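Long-range contact in alginate lyase (Paenibacillus sp. FPU-7, PDB 6KFN), which cleaves alginate, a polysaccharide of mannuronate and guluronate, probably by beta-elimination as other alginate lyases do: residues Ile186-Phe200 with Phe214-Ile228. Sequence-based numbering, arbitrary orientation.
Sequences IKEGTVGTIVENSVF and FIDVKGNDAVIRNNI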
ATOM      1  N   ILE A 186      -7.719  -2.712  -3.677  1.00  3.65           N
ATOM      2  CA  ILE A 186      -8.007  -1.514  -4.470  1.00  3.89           C
ATOM      3  C   ILE A 186      -9.516  -1.302  -4.418  1.00  3.84           C
ATOM      4  O   ILE A 186     -10.261  -2.091  -5.005  1.00  4.66           O
ATOM      5  CB  ILE A 186      -7.498  -1.681  -5.901  1.00  4.21           C
ATOM      6  CG1 ILE A 186      -5.992  -1.941  -5.920  1.00  4.98           C
ATOM      7  CG2 ILE A 186      -7.871  -0.461  -6.725  1.00  4.82           C
ATOM      8  CD1 ILE A 186      -5.417  -2.279  -7.274  1.00  5.71           C
ATOM      9  N   LYS A 187      -9.975  -0.281  -3.707  1.00  4.02           N
ATOM     10  CA  LYS A 187     -11.394  -0.141  -3.462  1.00  4.19           C
ATOM     11  C   LYS A 187     -12.174   0.442  -4.633  1.00  4.04           C
ATOM     12  O   LYS A 187     -11.684   1.221  -5.463  1.00  4.18           O
ATOM     13  CB  LYS A 187     -11.639   0.743  -2.236  1.00  4.99           C
ATOM     14  CG  LYS A 187     -11.117   0.118  -0.946  1.00  6.67           C
ATOM     15  CD  LYS A 187     -11.818  -1.223  -0.680  1.00 24.50           C
ATOM     16  CE  LYS A 187     -11.475  -1.922   0.589  1.00 44.91           C
ATOM     17  NZ  LYS A 187     -12.047  -3.288   0.703  1.00 64.15           N
ATOM     18  N   GLU A 188     -13.460   0.077  -4.631  1.00  4.28           N
ATOM     19  CA  GLU A 188     -14.445   0.751  -5.454  1.00  4.35           C
ATOM     20  C   GLU A 188     -14.321   2.255  -5.272  1.00  4.24           C
ATOM     21  O   GLU A 188     -14.135   2.761  -4.166  1.00  4.55           O
ATOM     22  CB  GLU A 188     -15.851   0.258  -5.098  1.00  4.71           C
ATOM     23  CG  GLU A 188     -16.295   0.452  -3.633  1.00  5.22           C
ATOM     24  CD  GLU A 188     -16.003  -0.697  -2.667  1.00  5.13           C
ATOM     25  OE1 GLU A 188     -14.974  -1.398  -2.827  1.00  5.25           O
ATOM     26  OE2 GLU A 188     -16.831  -0.851  -1.741  1.00  6.09           O
ATOM     27  N   GLY A 189     -14.488   2.976  -6.383  1.00  4.32           N
ATOM     28  CA  GLY A 189     -14.395   4.428  -6.413  1.00  4.69           C
ATOM     29  C   GLY A 189     -13.054   4.971  -6.848  1.00  4.65           C
ATOM     30  O   GLY A 189     -12.975   6.129  -7.243  1.00  5.09           O
ATOM     31  N   THR A 190     -11.997   4.146  -6.740  1.00  4.27           N
ATOM     32  CA  THR A 190     -10.678   4.553  -7.195  1.00  4.32           C
ATOM     33  C   THR A 190     -10.525   4.285  -8.678  1.00  4.19           C
ATOM     34  O   THR A 190     -11.081   3.316  -9.214  1.00  4.39           O
ATOM     35  CB  THR A 190      -9.565   3.831  -6.418  1.00  4.26           C
ATOM     36  OG1 THR A 190      -9.516   2.430  -6.764  1.00  4.31           O
ATOM     37  CG2 THR A 190      -9.687   4.022  -4.923  1.00  4.79           C
ATOM     38  N   VAL A 191      -9.718   5.123  -9.325  1.00  4.30           N
ATOM     39  CA  VAL A 191      -9.439   5.017 -10.748  1.00  4.49           C
ATOM     40  C   VAL A 191      -7.939   5.083 -10.981  1.00  4.25           C
ATOM     41  O   VAL A 191      -7.271   5.968 -10.473  1.00  4.52           O
ATOM     42  CB  VAL A 191     -10.158   6.141 -11.522  1.00  5.34           C
ATOM     43  CG1 VAL A 191      -9.808   6.158 -12.927  1.00  6.94           C
ATOM     44  CG2 VAL A 191     -11.671   6.055 -11.339  1.00  7.24           C
ATOM     45  N   GLY A 192      -7.429   4.159 -11.801  1.00  4.25           N
ATOM     46  CA  GLY A 192      -6.092   4.294 -12.339  1.00  4.54           C
ATOM     47  C   GLY A 192      -4.946   3.809 -11.469  1.00  4.26           C
ATOM     48  O   GLY A 192      -3.803   4.199 -11.682  1.00  5.47           O
ATOM     49  N   THR A 193      -5.237   2.982 -10.470  1.00  4.29           N
ATOM     50  CA  THR A 193      -4.185   2.435  -9.619  1.00  3.89           C
ATOM     51  C   THR A 193      -3.255   1.569 -10.458  1.00  4.16           C
ATOM     52  O   THR A 193      -3.725   0.714 -11.211  1.00  5.14           O
ATOM     53  CB  THR A 193      -4.811   1.577  -8.514  1.00  4.23           C
ATOM     54  OG1 THR A 193      -5.807   2.323  -7.803  1.00  4.45           O
ATOM     55  CG2 THR A 193      -3.760   1.140  -7.498  1.00  4.92           C
ATOM     56  N   ILE A 194      -1.950   1.736 -10.265  1.00  4.14           N
ATOM     57  CA  ILE A 194      -0.938   0.924 -10.931  0.75  4.14           C
ATOM     58  C   ILE A 194      -0.211   0.106  -9.876  1.00  4.07           C
ATOM     59  O   ILE A 194       0.246   0.649  -8.871  1.00  4.97           O
ATOM     60  CB  ILE A 194       0.065   1.808 -11.710  0.75  4.49           C
ATOM     61  CG1 ILE A 194      -0.638   2.634 -12.768  0.75  6.23           C
ATOM     62  CG2 ILE A 194       1.207   0.925 -12.295  0.75  6.65           C
ATOM     63  CD1 ILE A 194       0.261   3.534 -13.569  0.75 16.37           C
ATOM     64  N   VAL A 195      -0.067  -1.206 -10.142  1.00  4.43           N
ATOM     65  CA  VAL A 195       0.758  -2.088  -9.325  1.00  4.06           C
ATOM     66  C   VAL A 195       1.751  -2.738 -10.290  1.00  4.00           C
ATOM     67  O   VAL A 195       1.327  -3.485 -11.180  1.00  4.66           O
ATOM     68  CB  VAL A 195      -0.053  -3.183  -8.634  1.00  4.53           C
ATOM     69  CG1 VAL A 195       0.884  -4.046  -7.799  1.00  5.42           C
ATOM     70  CG2 VAL A 195      -1.168  -2.558  -7.772  1.00  5.92           C
ATOM     71  N   GLU A 196       3.033  -2.437 -10.127  1.00  4.63           N
ATOM     72  CA  GLU A 196       4.020  -2.893 -11.107  0.51  4.19           C
ATOM     73  C   GLU A 196       5.278  -3.354 -10.416  1.00  4.53           C
ATOM     74  O   GLU A 196       5.688  -2.826  -9.368  1.00  4.69           O
ATOM     75  CB  GLU A 196       4.379  -1.787 -12.131  0.51  5.90           C
ATOM     76  CG  GLU A 196       5.043  -0.576 -11.474  0.51  6.79           C
ATOM     77  CD  GLU A 196       5.481   0.497 -12.455  0.51  8.87           C
ATOM     78  OE1 GLU A 196       4.973   0.481 -13.604  0.51 11.55           O
ATOM     79  OE2 GLU A 196       6.284   1.376 -12.045  0.51  7.76           O
ATOM     80  N   ASN A 197       5.948  -4.325 -11.037  1.00  4.78           N
ATOM     81  CA  ASN A 197       7.310  -4.712 -10.674  1.00  5.24           C
ATOM     82  C   ASN A 197       7.448  -5.132  -9.212  1.00  5.24           C
ATOM     83  O   ASN A 197       8.525  -4.957  -8.623  1.00  6.24           O
ATOM     84  CB  ASN A 197       8.314  -3.603 -11.008  1.00  6.44           C
ATOM     85  CG  ASN A 197       8.196  -3.127 -12.427  1.00 12.50           C
ATOM     86  OD1 ASN A 197       7.948  -3.872 -13.315  1.00 16.65           O
ATOM     87  ND2 ASN A 197       8.418  -1.834 -12.628  1.00 49.25           N
ATOM     88  N   SER A 198       6.390  -5.673  -8.639  1.00  4.73           N
ATOM     89  CA  SER A 198       6.325  -5.962  -7.221  1.00  4.87           C
ATOM     90  C   SER A 198       6.354  -7.480  -6.983  1.00  5.06           C
ATOM     91  O   SER A 198       6.196  -8.273  -7.905  1.00  5.70           O
ATOM     92  CB  SER A 198       5.101  -5.283  -6.607  1.00  5.01           C
ATOM     93  OG  SER A 198       5.261  -3.854  -6.663  1.00  5.32           O
ATOM     94  N   VAL A 199       6.586  -7.849  -5.719  1.00  4.92           N
ATOM     95  CA  VAL A 199       6.735  -9.242  -5.331  1.00  4.86           C
ATOM     96  C   VAL A 199       5.848  -9.494  -4.124  1.00  4.87           C
ATOM     97  O   VAL A 199       5.947  -8.785  -3.115  1.00  6.75           O
ATOM     98  CB  VAL A 199       8.191  -9.618  -5.019  1.00  7.46           C
ATOM     99  CG1 VAL A 199       8.277 -11.108  -4.625  1.00 14.96           C
ATOM    100  CG2 VAL A 199       9.081  -9.322  -6.208  1.00 16.92           C
ATOM    101  N   PHE A 200       5.004 -10.520  -4.225  1.00  4.44           N
ATOM    102  CA  PHE A 200       4.024 -10.866  -3.202  1.00  4.93           C
ATOM    103  C   PHE A 200       4.417 -12.194  -2.562  1.00  4.97           C
ATOM    104  O   PHE A 200       4.389 -13.237  -3.213  1.00  5.65           O
ATOM    105  CB  PHE A 200       2.635 -10.975  -3.821  1.00  4.94           C
ATOM    106  CG  PHE A 200       2.273  -9.802  -4.696  1.00  5.23           C
ATOM    107  CD1 PHE A 200       2.477  -8.485  -4.268  1.00  6.49           C
ATOM    108  CD2 PHE A 200       1.786 -10.001  -5.979  1.00  5.61           C
ATOM    109  CE1 PHE A 200       2.205  -7.416  -5.121  1.00  7.10           C
ATOM    110  CE2 PHE A 200       1.487  -8.934  -6.816  1.00  6.23           C
ATOM    111  CZ  PHE A 200       1.706  -7.638  -6.397  1.00  6.66           C
ATOM    112  N   PHE A 214      -3.802 -12.270  -3.530  1.00  3.72           N
ATOM    113  CA  PHE A 214      -2.780 -11.231  -3.401  1.00  3.72           C
ATOM    114  C   PHE A 214      -3.366  -9.829  -3.541  1.00  3.87           C
ATOM    115  O   PHE A 214      -3.001  -8.910  -2.814  1.00  4.00           O
ATOM    116  CB  PHE A 214      -1.655 -11.388  -4.428  1.00  4.08           C
ATOM    117  CG  PHE A 214      -0.958 -12.728  -4.469  1.00  4.19           C
ATOM    118  CD1 PHE A 214      -0.299 -13.260  -3.354  1.00  5.06           C
ATOM    119  CD2 PHE A 214      -0.925 -13.446  -5.652  1.00  5.06           C
ATOM    120  CE1 PHE A 214       0.345 -14.489  -3.450  1.00  6.19           C
ATOM    121  CE2 PHE A 214      -0.273 -14.653  -5.735  1.00  5.55           C
ATOM    122  CZ  PHE A 214       0.368 -15.179  -4.638  1.00  5.48           C
ATOM    123  N   ILE A 215      -4.213  -9.674  -4.570  1.00  3.82           N
ATOM    124  CA  ILE A 215      -4.820  -8.398  -4.889  1.00  3.74           C
ATOM    125  C   ILE A 215      -6.311  -8.640  -5.096  1.00  3.50           C
ATOM    126  O   ILE A 215      -6.710  -9.632  -5.721  1.00  4.25           O
ATOM    127  CB  ILE A 215      -4.225  -7.754  -6.177  1.00  4.11           C
ATOM    128  CG1 ILE A 215      -2.697  -7.663  -6.057  1.00  4.51           C
ATOM    129  CG2 ILE A 215      -4.861  -6.386  -6.418  1.00  4.80           C
ATOM    130  CD1 ILE A 215      -2.012  -7.061  -7.273  1.00  5.50           C
ATOM    131  N   ASP A 216      -7.132  -7.728  -4.591  1.00  3.80           N
ATOM    132  CA  ASP A 216      -8.545  -7.637  -4.960  1.00  4.23           C
ATOM    133  C   ASP A 216      -8.742  -6.269  -5.597  1.00  3.87           C
ATOM    134  O   ASP A 216      -8.386  -5.259  -5.001  1.00  4.81           O
ATOM    135  CB  ASP A 216      -9.476  -7.819  -3.774  1.00  4.92           C
ATOM    136  CG  ASP A 216     -10.931  -8.053  -4.159  1.00  5.29           C
ATOM    137  OD1 ASP A 216     -11.201  -8.291  -5.363  1.00  6.00           O
ATOM    138  OD2 ASP A 216     -11.768  -8.020  -3.228  1.00  6.35           O
ATOM    139  N   VAL A 217      -9.292  -6.274  -6.811  1.00  3.81           N
ATOM    140  CA  VAL A 217      -9.501  -5.055  -7.596  1.00  3.93           C
ATOM    141  C   VAL A 217     -10.988  -4.753  -7.618  1.00  3.82           C
ATOM    142  O   VAL A 217     -11.761  -5.476  -8.254  1.00  4.22           O
ATOM    143  CB  VAL A 217      -8.981  -5.169  -9.025  1.00  4.27           C
ATOM    144  CG1 VAL A 217      -9.188  -3.848  -9.746  1.00  5.21           C
ATOM    145  CG2 VAL A 217      -7.524  -5.598  -9.053  1.00  4.90           C
ATOM    146  N   LYS A 218     -11.353  -3.735  -6.895  1.00  3.88           N
ATOM    147  CA  LYS A 218     -12.735  -3.218  -6.893  0.51  5.09           C
ATOM    148  C   LYS A 218     -12.879  -1.824  -7.549  1.00  3.80           C
ATOM    149  O   LYS A 218     -13.982  -1.240  -7.880  1.00  4.37           O
ATOM    150  CB  LYS A 218     -13.310  -3.223  -5.485  0.51 11.87           C
ATOM    151  CG  LYS A 218     -13.719  -4.614  -5.054  0.51 12.30           C
ATOM    152  CD  LYS A 218     -13.737  -4.795  -3.585  0.51 29.99           C
ATOM    153  CE  LYS A 218     -12.318  -4.821  -3.119  0.51 10.33           C
ATOM    154  NZ  LYS A 218     -12.120  -5.625  -1.888  0.51 13.98           N
ATOM    155  N   GLY A 219     -11.708  -1.132  -7.765  1.00  3.83           N
ATOM    156  CA  GLY A 219     -11.663   0.109  -8.516  1.00  4.08           C
ATOM    157  C   GLY A 219     -11.626  -0.148 -10.011  1.00  4.07           C
ATOM    158  O   GLY A 219     -11.698  -1.289 -10.469  1.00  4.62           O
ATOM    159  N   ASN A 220     -11.542   0.958 -10.748  1.00  4.04           N
ATOM    160  CA  ASN A 220     -11.535   0.941 -12.201  1.00  3.86           C
ATOM    161  C   ASN A 220     -10.160   1.300 -12.742  1.00  3.71           C
ATOM    162  O   ASN A 220      -9.354   1.985 -12.093  1.00  4.25           O
ATOM    163  CB  ASN A 220     -12.566   1.887 -12.792  1.00  4.33           C
ATOM    164  CG  ASN A 220     -13.978   1.342 -12.630  1.00  4.61           C
ATOM    165  OD1 ASN A 220     -14.184   0.262 -12.069  1.00  5.00           O
ATOM    166  ND2 ASN A 220     -14.950   2.079 -13.116  1.00  5.44           N
ATOM    167  N   ASP A 221      -9.913   0.845 -13.976  1.00  4.03           N
ATOM    168  CA  ASP A 221      -8.700   1.208 -14.715  1.00  4.42           C
ATOM    169  C   ASP A 221      -7.419   0.804 -13.996  1.00  4.29           C
ATOM    170  O   ASP A 221      -6.377   1.437 -14.183  1.00  5.29           O
ATOM    171  CB  ASP A 221      -8.688   2.688 -15.121  1.00  4.56           C
ATOM    172  CG  ASP A 221      -9.880   3.097 -15.967  1.00  4.79           C
ATOM    173  OD1 ASP A 221     -10.551   2.203 -16.539  1.00  5.45           O
ATOM    174  OD2 ASP A 221     -10.118   4.326 -16.043  1.00  6.32           O
ATOM    175  N   ALA A 222      -7.481  -0.238 -13.191  1.00  4.42           N
ATOM    176  CA  ALA A 222      -6.282  -0.703 -12.511  1.00  4.56           C
ATOM    177  C   ALA A 222      -5.373  -1.383 -13.520  1.00  4.53           C
ATOM    178  O   ALA A 222      -5.824  -2.061 -14.438  1.00  5.81           O
ATOM    179  CB  ALA A 222      -6.650  -1.672 -11.396  1.00  5.72           C
ATOM    180  N   VAL A 223      -4.065  -1.194 -13.359  1.00  4.31           N
ATOM    181  CA  VAL A 223      -3.055  -1.823 -14.194  1.00  4.95           C
ATOM    182  C   VAL A 223      -2.140  -2.612 -13.277  1.00  4.47           C
ATOM    183  O   VAL A 223      -1.443  -2.028 -12.458  1.00  5.24           O
ATOM    184  CB  VAL A 223      -2.276  -0.791 -15.016  1.00  6.17           C
ATOM    185  CG1 VAL A 223      -1.166  -1.462 -15.807  1.00  9.84           C
ATOM    186  CG2 VAL A 223      -3.221  -0.041 -15.954  1.00  7.92           C
ATOM    187  N   ILE A 224      -2.151  -3.931 -13.447  1.00  4.70           N
ATOM    188  CA  ILE A 224      -1.422  -4.877 -12.625  1.00  4.27           C
ATOM    189  C   ILE A 224      -0.412  -5.528 -13.573  1.00  4.27           C
ATOM    190  O   ILE A 224      -0.800  -6.414 -14.356  1.00  4.69           O
ATOM    191  CB  ILE A 224      -2.364  -5.905 -11.979  1.00  4.86           C
ATOM    192  CG1 ILE A 224      -3.570  -5.223 -11.302  1.00  6.63           C
ATOM    193  CG2 ILE A 224      -1.586  -6.871 -11.116  1.00  5.33           C
ATOM    194  CD1 ILE A 224      -3.258  -4.258 -10.199  1.00 13.96           C
ATOM    195  N   ARG A 225       0.829  -5.070 -13.551  1.00  4.69           N
ATOM    196  CA  ARG A 225       1.790  -5.468 -14.562  1.00  5.07           C
ATOM    197  C   ARG A 225       3.139  -5.879 -13.978  1.00  4.65           C
ATOM    198  O   ARG A 225       3.703  -5.243 -13.100  1.00  4.98           O
ATOM    199  CB  ARG A 225       2.000  -4.343 -15.613  1.00  6.02           C
ATOM    200  CG  ARG A 225       2.529  -3.061 -15.090  1.00  6.63           C
ATOM    201  CD  ARG A 225       2.643  -2.020 -16.187  1.00  8.35           C
ATOM    202  NE  ARG A 225       3.096  -0.720 -15.679  1.00  9.19           N
ATOM    203  CZ  ARG A 225       2.713   0.447 -16.133  1.00 11.59           C
ATOM    204  NH1 ARG A 225       1.862   0.540 -17.141  1.00 16.97           N
ATOM    205  NH2 ARG A 225       3.173   1.526 -15.553  1.00 14.08           N
ATOM    206  N   ASN A 226       3.667  -6.977 -14.526  1.00  4.96           N
ATOM    207  CA  ASN A 226       5.062  -7.353 -14.288  1.00  5.04           C
ATOM    208  C   ASN A 226       5.342  -7.625 -12.811  1.00  4.95           C
ATOM    209  O   ASN A 226       6.447  -7.337 -12.326  1.00  6.28           O
ATOM    210  CB  ASN A 226       6.013  -6.310 -14.870  1.00  5.93           C
ATOM    211  CG  ASN A 226       5.697  -6.077 -16.329  1.00  8.49           C
ATOM    212  OD1 ASN A 226       5.348  -7.005 -17.068  1.00 10.78           O
ATOM    213  ND2 ASN A 226       5.628  -4.794 -16.727  1.00 13.27           N
ATOM    214  N   ASN A 227       4.396  -8.240 -12.122  1.00  4.55           N
ATOM    215  CA  ASN A 227       4.545  -8.623 -10.718  1.00  4.51           C
ATOM    216  C   ASN A 227       4.787 -10.130 -10.620  1.00  4.78           C
ATOM    217  O   ASN A 227       4.461 -10.876 -11.530  1.00  6.16           O
ATOM    218  CB  ASN A 227       3.311  -8.265  -9.921  1.00  4.51           C
ATOM    219  CG  ASN A 227       2.979  -6.785 -10.044  1.00  4.28           C
ATOM    220  OD1 ASN A 227       3.693  -5.932  -9.548  1.00  4.61           O
ATOM    221  ND2 ASN A 227       1.866  -6.477 -10.719  1.00  4.55           N
ATOM    222  N   ILE A 228       5.315 -10.545  -9.472  1.00  4.46           N
ATOM    223  CA  ILE A 228       5.529 -11.958  -9.160  1.00  4.60           C
ATOM    224  C   ILE A 228       4.812 -12.271  -7.855  1.00  4.62           C
ATOM    225  O   ILE A 228       5.013 -11.565  -6.860  1.00  5.59           O
ATOM    226  CB  ILE A 228       7.037 -12.287  -9.011  1.00  5.53           C
ATOM    227  CG1 ILE A 228       7.782 -11.961 -10.294  1.00  7.38           C
ATOM    228  CG2 ILE A 228       7.195 -13.762  -8.619  1.00  7.11           C
ATOM    229  CD1 ILE A 228       9.317 -11.998 -10.135  1.00 10.44           C
TER
HETATM  230  O   HOH W   1      -8.198   1.858  -9.259  1.00  4.76           O
HETATM  231  O   HOH W   2       6.149  -2.448 -15.253  1.00 14.20           O
HETATM  232  O   HOH W   3       8.167  -8.294 -10.084  1.00 13.36           O
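E196 and R225 both set CG between their own backbone N and carbonyl carbon (chi1 63° and 61°), then run out extended and side by side on the outer face of neighbouring parallel strands. R225 meets the carboxylate side-on: NE and NH2 converge on the single oxygen OE1 of E196, NH2 at 2.9 Å, with OE1 in the guanidinium plane; I194 CG2 lies over one guanidinium face. OE2 of E196 is hydrogen-bonded to S171 OG. A leucine in place of R225 would probably leave E196 OE1 without its charged mate. These strands, 194-196 and 223-225, belong to successive coils of a right-handed parallel beta-helix, joined by backbone hydrogen bonds such as V195 N to V223 O (2.8 Å). Inside the coil, I186 CD1 meets I224 CD1 tip to tip at 4.1 Å, while V195 CG2 packs alongside the I224 methyl. At the next corner the amide of N227 bridges the backbone of the preceding coil: ND2 reaches V195 O from above its carbonyl plane (3.1 Å), and OD1 takes S198 N on a lone pair (2.9 Å). Past this corner, F200 CB makes an off-centre CH-pi contact with the F214 ring, 4.2 Å from its centroid, and F200 CZ touches I215 CD1 at 3.9 Å.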